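Local coordinates for protein putative TetR-family transcriptional regulator (Bordetella parapertussis 12822, PDB 3CCY) that probably binds cis-regulatory DNA through an N-terminal helix-turn-helix domain and acts as a transcriptional regulator, presumably a repressor, of the TetR family, at residues Ala24-Phe27 against Ala28-Tyr32; Glu59-Leu62 against Arg63-Thr67; Val110-Leu113 against Thr114-Ala118. All coordinates share one frame; numbering follows the deposited sequence.

In the fold
All three contacts are local, each made along a helix or at its end, and they follow one another in the chain: contact 1 at the end of helix 15-29, contact 2 early in helix 58-81, contact 3 at the end of helix 87-115. Their centres lie about 13 Å apart for contacts 1 and 2, and about 10 Å from contact 3 to either. V111 meets F27, L62, M65 and L66, while Y32 packs on L62 and A118. Contacts 1 and 2 belong to the TetR-family DNA-binding region and contact 3 to the C-terminal domain, so the three helices meet where a change in the C-terminal domain could be passed to the DNA-binding part.

Contact 1. Residues Ala24-Phe27 against Ala28-Tyr32; sequences AAMF and ARQGY
The rings of F27 and Y32 lie side by side, their centroids 5.1 Å apart and their planes inclined at 53°. Y32 CD1 does the touching: it sits over one face of the F27 ring, off toward the rim, 3.8 Å from F27 CZ. Y32 CG is anti to its backbone N (chi1 -177°), which carries the ring alongside F27 although Y32 comes five positions later. One turn back, the R29 chain folds over the carbonyl of A25, whose oxygen lies above a guanidinium face; R29 NH1 is 2.8 Å from A25 O, but the angle is too poor for a hydrogen bond, and its polar partner is D107, in a salt bridge. R29 NH2 also rests against A25 CB at 3.7 Å. On another side, Q30 NE2 packs on M26 CG of the selenomethionine, 3.9 Å away. Behind these side chains the backbone bonds slacken: R29 N still bonds A25 O, whereas Q30 N, badly angled, and G31 N, longer, reach M26 O only weakly. G31, at a phi of 102°, brings its CA within 2.9 Å of F27 O in a CA-H...O contact. K58 meets Y32 by hydrogen bond to O and by cation-pi. A glycine of positive phi, the first residue off helical angles, leads the chain toward the predicted helix-turn-helix of the TetR fold.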
ATOM      1  N   ALA A  24      15.900   3.725 -10.830  1.00 33.98           N
ATOM      2  CA  ALA A  24      14.476   3.600 -10.508  1.00 33.98           C
ATOM      3  C   ALA A  24      14.033   2.148 -10.646  1.00 34.05           C
ATOM      4  O   ALA A  24      13.385   1.609  -9.752  1.00 34.30           O
ATOM      5  CB  ALA A  24      13.649   4.508 -11.397  1.00 33.27           C
ATOM      6  N   ALA A  25      14.410   1.505 -11.748  1.00 34.66           N
ATOM      7  CA  ALA A  25      14.050   0.103 -11.955  1.00 35.94           C
ATOM      8  C   ALA A  25      14.575  -0.825 -10.843  1.00 36.56           C
ATOM      9  O   ALA A  25      13.842  -1.669 -10.332  1.00 37.08           O
ATOM     10  CB  ALA A  25      14.491  -0.376 -13.333  1.00 35.70           C
HETATM   11  N   MSE A  26      15.827  -0.651 -10.438  1.00 37.24           N
HETATM   12  CA  MSE A  26      16.378  -1.496  -9.379  1.00 38.13           C
HETATM   13  C   MSE A  26      15.798  -1.227  -7.991  1.00 38.95           C
HETATM   14  O   MSE A  26      15.467  -2.172  -7.268  1.00 39.13           O
HETATM   15  CB  MSE A  26      17.894  -1.417  -9.366  1.00 38.04           C
HETATM   16  CG  MSE A  26      18.512  -2.335 -10.405  1.00 38.12           C
HETATM   17 SE   MSE A  26      20.432  -2.271 -10.447  0.50 38.46          SE
HETATM   18  CE  MSE A  26      20.634  -0.525 -11.293  1.00 38.20           C
ATOM     19  N   PHE A  27      15.662   0.052  -7.630  1.00 39.65           N
ATOM     20  CA  PHE A  27      15.060   0.443  -6.353  1.00 40.72           C
ATOM     21  C   PHE A  27      13.643  -0.119  -6.202  1.00 42.08           C
ATOM     22  O   PHE A  27      13.174  -0.350  -5.077  1.00 42.30           O
ATOM     23  CB  PHE A  27      14.990   1.971  -6.209  1.00 40.37           C
ATOM     24  CG  PHE A  27      16.334   2.670  -6.108  1.00 39.53           C
ATOM     25  CD1 PHE A  27      17.506   1.974  -5.837  1.00 38.93           C
ATOM     26  CD2 PHE A  27      16.397   4.054  -6.237  1.00 39.45           C
ATOM     27  CE1 PHE A  27      18.725   2.642  -5.736  1.00 39.13           C
ATOM     28  CE2 PHE A  27      17.605   4.731  -6.136  1.00 37.47           C
ATOM     29  CZ  PHE A  27      18.775   4.019  -5.883  1.00 39.45           C
ATOM     30  N   ALA A  28      12.956  -0.289  -7.337  1.00 43.41           N
ATOM     31  CA  ALA A  28      11.570  -0.778  -7.370  1.00 44.90           C
ATOM     32  C   ALA A  28      11.431  -2.312  -7.376  1.00 46.22           C
ATOM     33  O   ALA A  28      10.406  -2.820  -6.921  1.00 47.19           O
ATOM     34  CB  ALA A  28      10.786  -0.150  -8.540  1.00 44.11           C
ATOM     35  N   ARG A  29      12.432  -3.047  -7.881  1.00 47.51           N
ATOM     36  CA  ARG A  29      12.450  -4.517  -7.721  1.00 48.78           C
ATOM     37  C   ARG A  29      12.986  -4.898  -6.334  1.00 48.88           C
ATOM     38  O   ARG A  29      12.200  -5.226  -5.443  1.00 49.12           O
ATOM     39  CB  ARG A  29      13.267  -5.251  -8.802  1.00 49.45           C
ATOM     40  CG  ARG A  29      13.159  -4.746 -10.232  1.00 51.89           C
ATOM     41  CD  ARG A  29      11.758  -4.892 -10.821  1.00 56.03           C
ATOM     42  NE  ARG A  29      11.662  -4.210 -12.115  1.00 58.89           N
ATOM     43  CZ  ARG A  29      11.395  -2.913 -12.267  1.00 59.90           C
ATOM     44  NH1 ARG A  29      11.180  -2.142 -11.206  1.00 60.20           N
ATOM     45  NH2 ARG A  29      11.333  -2.383 -13.487  1.00 60.69           N
ATOM     46  N   GLN A  30      14.314  -4.838  -6.154  1.00 48.81           N
ATOM     47  CA  GLN A  30      14.969  -5.262  -4.900  1.00 48.72           C
ATOM     48  C   GLN A  30      14.970  -4.229  -3.774  1.00 48.75           C
ATOM     49  O   GLN A  30      15.150  -4.592  -2.605  1.00 48.82           O
ATOM     50  CB  GLN A  30      16.403  -5.762  -5.131  1.00 48.82           C
ATOM     51  CG  GLN A  30      17.330  -4.798  -5.850  1.00 49.23           C
ATOM     52  CD  GLN A  30      17.541  -5.177  -7.309  1.00 51.05           C
ATOM     53  OE1 GLN A  30      16.581  -5.434  -8.048  1.00 52.22           O
ATOM     54  NE2 GLN A  30      18.801  -5.217  -7.731  1.00 50.46           N
ATOM     55  N   GLY A  31      14.783  -2.955  -4.120  1.00 48.56           N
ATOM     56  CA  GLY A  31      14.742  -1.886  -3.122  1.00 48.13           C
ATOM     57  C   GLY A  31      16.015  -1.065  -3.033  1.00 47.97           C
ATOM     58  O   GLY A  31      17.019  -1.357  -3.696  1.00 47.65           O
ATOM     59  N   TYR A  32      15.971  -0.045  -2.183  1.00 48.01           N
ATOM     60  CA  TYR A  32      17.065   0.912  -2.057  1.00 48.20           C
ATOM     61  C   TYR A  32      18.324   0.341  -1.390  1.00 48.24           C
ATOM     62  O   TYR A  32      19.403   0.380  -1.983  1.00 48.19           O
ATOM     63  CB  TYR A  32      16.585   2.185  -1.344  1.00 48.39           C
ATOM     64  CG  TYR A  32      17.642   3.262  -1.223  1.00 48.73           C
ATOM     65  CD1 TYR A  32      17.829   4.204  -2.239  1.00 48.58           C
ATOM     66  CD2 TYR A  32      18.461   3.335  -0.096  1.00 48.98           C
ATOM     67  CE1 TYR A  32      18.799   5.194  -2.129  1.00 48.49           C
ATOM     68  CE2 TYR A  32      19.434   4.318   0.020  1.00 48.84           C
ATOM     69  CZ  TYR A  32      19.600   5.243  -0.997  1.00 48.55           C
ATOM     70  OH  TYR A  32      20.568   6.213  -0.874  1.00 48.60           O
TER

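Contact 2. Residues Glu59-Leu62 against Arg63-Thr67; sequences EAVL and RDMLT
E59 to T67 form an unbroken run of alpha helix in which four successive i to i+4 bonds link the two segments. The bond from R63 N to E59 O measures 2.7 Å, and the one from M65 N to V61 O is close to straight, at 168° about the hydrogen. Farther along, R63 O takes two donors from T67: the backbone N and, at 2.7 Å, the hydroxyl OG1, which arrives from the opposite face of the carbonyl plane and lies above that plane. The threonine side chain is thereby tied back to its own helix. L62 and L66 make an apolar pair on one side of the helix. The L62 chain, with CG anti to the backbone N (chi1 179°), sends CD1 obliquely past L66, 3.8 Å from L66 CD1, and L66 CG also rests on L62 O at 3.2 Å. Both leucines pack against V111 of helix 87-115, so this side of helix 58-81 joins the TetR-type DNA-binding domain to the C-terminal domain. Round the helix, V61 and M65, a selenomethionine, make a second pair. The M65 chain, bent back at chi3 (53°), returns its terminal CE to V61 CG1 at 3.9 Å. These two side chains turn toward helix 15-29, where V61 meets A23 and M65 meets I20 and A24. On the more polar side, R63 folds back along the helix and lays one face of its guanidinium over A60 CA, while NH1 comes to 3.9 Å from A60 CB. The guanidinium is held there by a hydrogen bond from NH2 to Q123. E59 carries the opposite charge, but its OE1 stays 6.3 Å from R63 NH2.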
ATOM      1  N   GLU A  59      21.903   8.602  -2.340  1.00 40.23           N
ATOM      2  CA  GLU A  59      20.773   9.406  -1.841  1.00 39.45           C
ATOM      3  C   GLU A  59      20.404  10.526  -2.801  1.00 38.06           C
ATOM      4  O   GLU A  59      19.227  10.858  -2.933  1.00 37.83           O
ATOM      5  CB  GLU A  59      21.077  10.000  -0.462  1.00 39.75           C
ATOM      6  CG  GLU A  59      21.375   8.971   0.617  1.00 40.53           C
ATOM      7  CD  GLU A  59      21.638   9.599   1.977  1.00 41.22           C
ATOM      8  OE1 GLU A  59      22.566  10.438   2.093  1.00 43.07           O
ATOM      9  OE2 GLU A  59      20.920   9.237   2.938  1.00 44.26           O
ATOM     10  N   ALA A  60      21.410  11.100  -3.460  1.00 36.47           N
ATOM     11  CA  ALA A  60      21.212  12.153  -4.457  1.00 35.38           C
ATOM     12  C   ALA A  60      20.426  11.633  -5.666  1.00 34.94           C
ATOM     13  O   ALA A  60      19.520  12.311  -6.163  1.00 34.80           O
ATOM     14  CB  ALA A  60      22.558  12.739  -4.898  1.00 35.17           C
ATOM     15  N   VAL A  61      20.773  10.429  -6.127  1.00 33.96           N
ATOM     16  CA  VAL A  61      20.018   9.751  -7.187  1.00 32.47           C
ATOM     17  C   VAL A  61      18.562   9.579  -6.765  1.00 31.96           C
ATOM     18  O   VAL A  61      17.666   9.934  -7.512  1.00 31.20           O
ATOM     19  CB  VAL A  61      20.643   8.386  -7.568  1.00 32.41           C
ATOM     20  CG1 VAL A  61      19.839   7.713  -8.674  1.00 32.07           C
ATOM     21  CG2 VAL A  61      22.095   8.567  -8.009  1.00 31.84           C
ATOM     22  N   LEU A  62      18.343   9.071  -5.554  1.00 31.57           N
ATOM     23  CA  LEU A  62      16.998   8.900  -5.026  1.00 31.57           C
ATOM     24  C   LEU A  62      16.254  10.226  -4.847  1.00 32.25           C
ATOM     25  O   LEU A  62      15.096  10.345  -5.250  1.00 31.44           O
ATOM     26  CB  LEU A  62      17.003   8.100  -3.707  1.00 31.39           C
ATOM     27  CG  LEU A  62      15.660   7.847  -2.999  1.00 31.29           C
ATOM     28  CD1 LEU A  62      14.686   7.035  -3.846  1.00 31.23           C
ATOM     29  CD2 LEU A  62      15.827   7.173  -1.662  1.00 30.97           C
ATOM     30  N   ARG A  63      16.909  11.210  -4.240  1.00 32.82           N
ATOM     31  CA  ARG A  63      16.266  12.481  -3.936  1.00 34.52           C
ATOM     32  C   ARG A  63      15.799  13.146  -5.227  1.00 34.33           C
ATOM     33  O   ARG A  63      14.665  13.616  -5.303  1.00 34.40           O
ATOM     34  CB  ARG A  63      17.193  13.401  -3.122  1.00 34.28           C
ATOM     35  CG  ARG A  63      16.573  14.756  -2.737  1.00 35.68           C
ATOM     36  CD  ARG A  63      17.583  15.704  -2.088  1.00 36.46           C
ATOM     37  NE  ARG A  63      18.717  16.029  -2.959  1.00 41.85           N
ATOM     38  CZ  ARG A  63      19.994  15.706  -2.719  1.00 43.07           C
ATOM     39  NH1 ARG A  63      20.938  16.065  -3.580  1.00 43.52           N
ATOM     40  NH2 ARG A  63      20.341  15.029  -1.627  1.00 43.95           N
ATOM     41  N   ASP A  64      16.663  13.141  -6.240  1.00 34.33           N
ATOM     42  CA  ASP A  64      16.334  13.711  -7.548  1.00 34.91           C
ATOM     43  C   ASP A  64      15.140  13.035  -8.239  1.00 34.08           C
ATOM     44  O   ASP A  64      14.198  13.723  -8.661  1.00 34.60           O
ATOM     45  CB  ASP A  64      17.584  13.746  -8.445  1.00 35.57           C
ATOM     46  CG  ASP A  64      17.307  14.302  -9.834  1.00 38.52           C
ATOM     47  OD1 ASP A  64      17.749  15.436 -10.111  1.00 42.74           O
ATOM     48  OD2 ASP A  64      16.663  13.606 -10.655  1.00 42.65           O
HETATM   49  N   MSE A  65      15.125  11.706  -8.329  1.00 33.32           N
HETATM   50  CA  MSE A  65      13.990  11.045  -9.007  1.00 31.59           C
HETATM   51  C   MSE A  65      12.660  11.210  -8.268  1.00 32.37           C
HETATM   52  O   MSE A  65      11.596  11.236  -8.890  1.00 32.15           O
HETATM   53  CB  MSE A  65      14.256   9.557  -9.267  1.00 32.10           C
HETATM   54  CG  MSE A  65      13.937   8.664  -8.101  1.00 30.36           C
HETATM   55 SE   MSE A  65      14.228   6.778  -8.400  0.70 29.57          SE
HETATM   56  CE  MSE A  65      16.044   6.782  -9.028  1.00 27.16           C
ATOM     57  N   LEU A  66      12.721  11.291  -6.946  1.00 31.37           N
ATOM     58  CA  LEU A  66      11.532  11.512  -6.159  1.00 31.96           C
ATOM     59  C   LEU A  66      11.037  12.944  -6.327  1.00 31.17           C
ATOM     60  O   LEU A  66       9.848  13.190  -6.432  1.00 29.52           O
ATOM     61  CB  LEU A  66      11.813  11.197  -4.693  1.00 32.03           C
ATOM     62  CG  LEU A  66      12.035   9.707  -4.389  1.00 34.58           C
ATOM     63  CD1 LEU A  66      11.904   9.429  -2.899  1.00 35.04           C
ATOM     64  CD2 LEU A  66      11.052   8.832  -5.176  1.00 36.29           C
ATOM     65  N   THR A  67      11.974  13.877  -6.371  1.00 31.61           N
ATOM     66  CA  THR A  67      11.631  15.293  -6.477  1.00 33.44           C
ATOM     67  C   THR A  67      10.984  15.606  -7.827  1.00 33.07           C
ATOM     68  O   THR A  67       9.932  16.256  -7.892  1.00 33.38           O
ATOM     69  CB  THR A  67      12.868  16.182  -6.236  1.00 32.88           C
ATOM     70  OG1 THR A  67      13.336  15.978  -4.897  1.00 34.02           O
ATOM     71  CG2 THR A  67      12.540  17.646  -6.411  1.00 35.32           C
TER

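Contact 3. Residues Val110-Leu113 against Thr114-Ala118; sequences VVML and TCLDA
The helix holds through V110, V111 and M112 and weakens over T114-C115, before a short 3-10 segment at L116-A118: C115 N still bonds V111 O at 2.8 Å, T114 N reaches the same oxygen only weakly, and A118 N bonds C115 O. T114 stands at the loosening point. Its CB presses to 3.0 Å from V110 O, whereas its OG1 lies 3.5 Å from that oxygen at an angle too poor for a hydrogen bond. V111 and C115 keep the i to i+4 spacing on the inner side. V111 CG1, anti to the backbone N (chi1 173°), touches C115 CB at 3.7 Å, with C115 SG somewhat farther off. Here the last turn of helix 87-115 in the C-terminal domain of this TetR-type regulator is wedged against the DNA-binding domain: V111 meets F27 and A28 of helix 15-29 as well as M65 of helix 58-81. M112, a selenomethionine modelled in two conformers, runs beside L116 in one of them. Bends at chi2 and chi3 there bring M112 CE to 3.8 Å from L116 CD1, a contact that may not hold in the other. L116 faces helix 122-145, packing on L127, I128 and Q131; M112 in this conformer also touches Q131. Y171 lies against V110, L113 and T114, and D117 O accepts a hydrogen bond from R124.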
ATOM      1  N   VAL A 110       6.303   3.547  -7.936  1.00 42.02           N
ATOM      2  CA  VAL A 110       6.592   2.595  -6.862  1.00 41.15           C
ATOM      3  C   VAL A 110       7.630   3.181  -5.885  1.00 41.89           C
ATOM      4  O   VAL A 110       7.421   3.147  -4.663  1.00 41.32           O
ATOM      5  CB  VAL A 110       7.063   1.210  -7.406  1.00 40.81           C
ATOM      6  CG1 VAL A 110       7.493   0.278  -6.261  1.00 39.90           C
ATOM      7  CG2 VAL A 110       5.982   0.561  -8.249  1.00 39.48           C
ATOM      8  N   VAL A 111       8.718   3.747  -6.423  1.00 41.64           N
ATOM      9  CA  VAL A 111       9.790   4.330  -5.585  1.00 42.01           C
ATOM     10  C   VAL A 111       9.260   5.482  -4.677  1.00 42.71           C
ATOM     11  O   VAL A 111       9.666   5.576  -3.508  1.00 41.74           O
ATOM     12  CB  VAL A 111      11.067   4.718  -6.423  1.00 41.90           C
ATOM     13  CG1 VAL A 111      12.083   5.456  -5.576  1.00 42.14           C
ATOM     14  CG2 VAL A 111      11.749   3.478  -6.995  1.00 40.95           C
HETATM   15  N   MSE A 112       8.366   6.329  -5.209  1.00 43.40           N
HETATM   16  CA  MSE A 112       7.714   7.349  -4.391  0.50 45.62           C
HETATM   17  C   MSE A 112       6.961   6.676  -3.238  1.00 46.10           C
HETATM   18  O   MSE A 112       7.263   6.934  -2.063  1.00 46.48           O
HETATM   19  CB  MSE A 112       6.770   8.226  -5.230  0.50 45.88           C
HETATM   20  CG  MSE A 112       6.260   9.508  -4.528  0.50 47.82           C
HETATM   21 SE   MSE A 112       7.657  10.799  -3.988  0.50 55.44          SE
HETATM   22  CE  MSE A 112       7.996  10.153  -2.172  0.50 51.33           C
ATOM     23  N   LEU A 113       6.030   5.779  -3.580  1.00 47.63           N
ATOM     24  CA  LEU A 113       5.186   5.044  -2.621  1.00 49.30           C
ATOM     25  C   LEU A 113       5.939   4.143  -1.654  1.00 50.14           C
ATOM     26  O   LEU A 113       5.334   3.615  -0.731  1.00 51.67           O
ATOM     27  CB  LEU A 113       4.120   4.220  -3.368  1.00 48.66           C
ATOM     28  CG  LEU A 113       3.185   5.025  -4.288  1.00 50.21           C
ATOM     29  CD1 LEU A 113       2.175   4.158  -5.023  1.00 50.19           C
ATOM     30  CD2 LEU A 113       2.459   6.169  -3.523  1.00 53.05           C
ATOM     31  N   THR A 114       7.247   3.979  -1.832  1.00 51.32           N
ATOM     32  CA  THR A 114       7.974   2.891  -1.157  1.00 52.06           C
ATOM     33  C   THR A 114       9.313   3.260  -0.505  1.00 52.65           C
ATOM     34  O   THR A 114       9.734   2.603   0.450  1.00 52.57           O
ATOM     35  CB  THR A 114       8.173   1.686  -2.146  1.00 52.34           C
ATOM     36  OG1 THR A 114       7.031   0.818  -2.086  1.00 52.53           O
ATOM     37  CG2 THR A 114       9.453   0.879  -1.859  1.00 52.97           C
ATOM     38  N   CYS A 115       9.983   4.293  -1.022  1.00 53.42           N
ATOM     39  CA  CYS A 115      11.409   4.520  -0.704  1.00 54.09           C
ATOM     40  C   CYS A 115      11.745   5.818   0.032  1.00 54.23           C
ATOM     41  O   CYS A 115      12.913   6.083   0.322  1.00 53.98           O
ATOM     42  CB  CYS A 115      12.249   4.440  -1.977  1.00 54.34           C
ATOM     43  SG  CYS A 115      12.660   2.781  -2.512  1.00 55.91           S
ATOM     44  N   LEU A 116      10.728   6.623   0.322  1.00 54.82           N
ATOM     45  CA  LEU A 116      10.921   7.909   0.981  1.00 55.82           C
ATOM     46  C   LEU A 116      11.782   7.866   2.263  1.00 56.31           C
ATOM     47  O   LEU A 116      12.520   8.813   2.542  1.00 56.24           O
ATOM     48  CB  LEU A 116       9.561   8.569   1.244  1.00 55.75           C
ATOM     49  CG  LEU A 116       9.551  10.036   1.674  1.00 56.20           C
ATOM     50  CD1 LEU A 116      10.339  10.906   0.708  1.00 56.73           C
ATOM     51  CD2 LEU A 116       8.134  10.531   1.784  1.00 56.38           C
ATOM     52  N   ASP A 117      11.708   6.771   3.024  1.00 56.95           N
ATOM     53  CA  ASP A 117      12.432   6.679   4.304  1.00 57.68           C
ATOM     54  C   ASP A 117      13.946   6.550   4.150  1.00 57.88           C
ATOM     55  O   ASP A 117      14.702   6.906   5.062  1.00 58.11           O
ATOM     56  CB  ASP A 117      11.875   5.562   5.207  1.00 57.94           C
ATOM     57  CG  ASP A 117      11.818   4.208   4.515  1.00 58.76           C
ATOM     58  OD1 ASP A 117      11.204   4.115   3.422  1.00 58.67           O
ATOM     59  OD2 ASP A 117      12.361   3.229   5.084  1.00 58.39           O
ATOM     60  N   ALA A 118      14.385   6.056   2.993  1.00 57.88           N
ATOM     61  CA  ALA A 118      15.812   5.874   2.725  1.00 57.77           C
ATOM     62  C   ALA A 118      16.586   7.194   2.749  1.00 57.68           C
ATOM     63  O   ALA A 118      17.812   7.201   2.824  1.00 57.58           O
ATOM     64  CB  ALA A 118      16.007   5.160   1.401  1.00 57.85           C
TER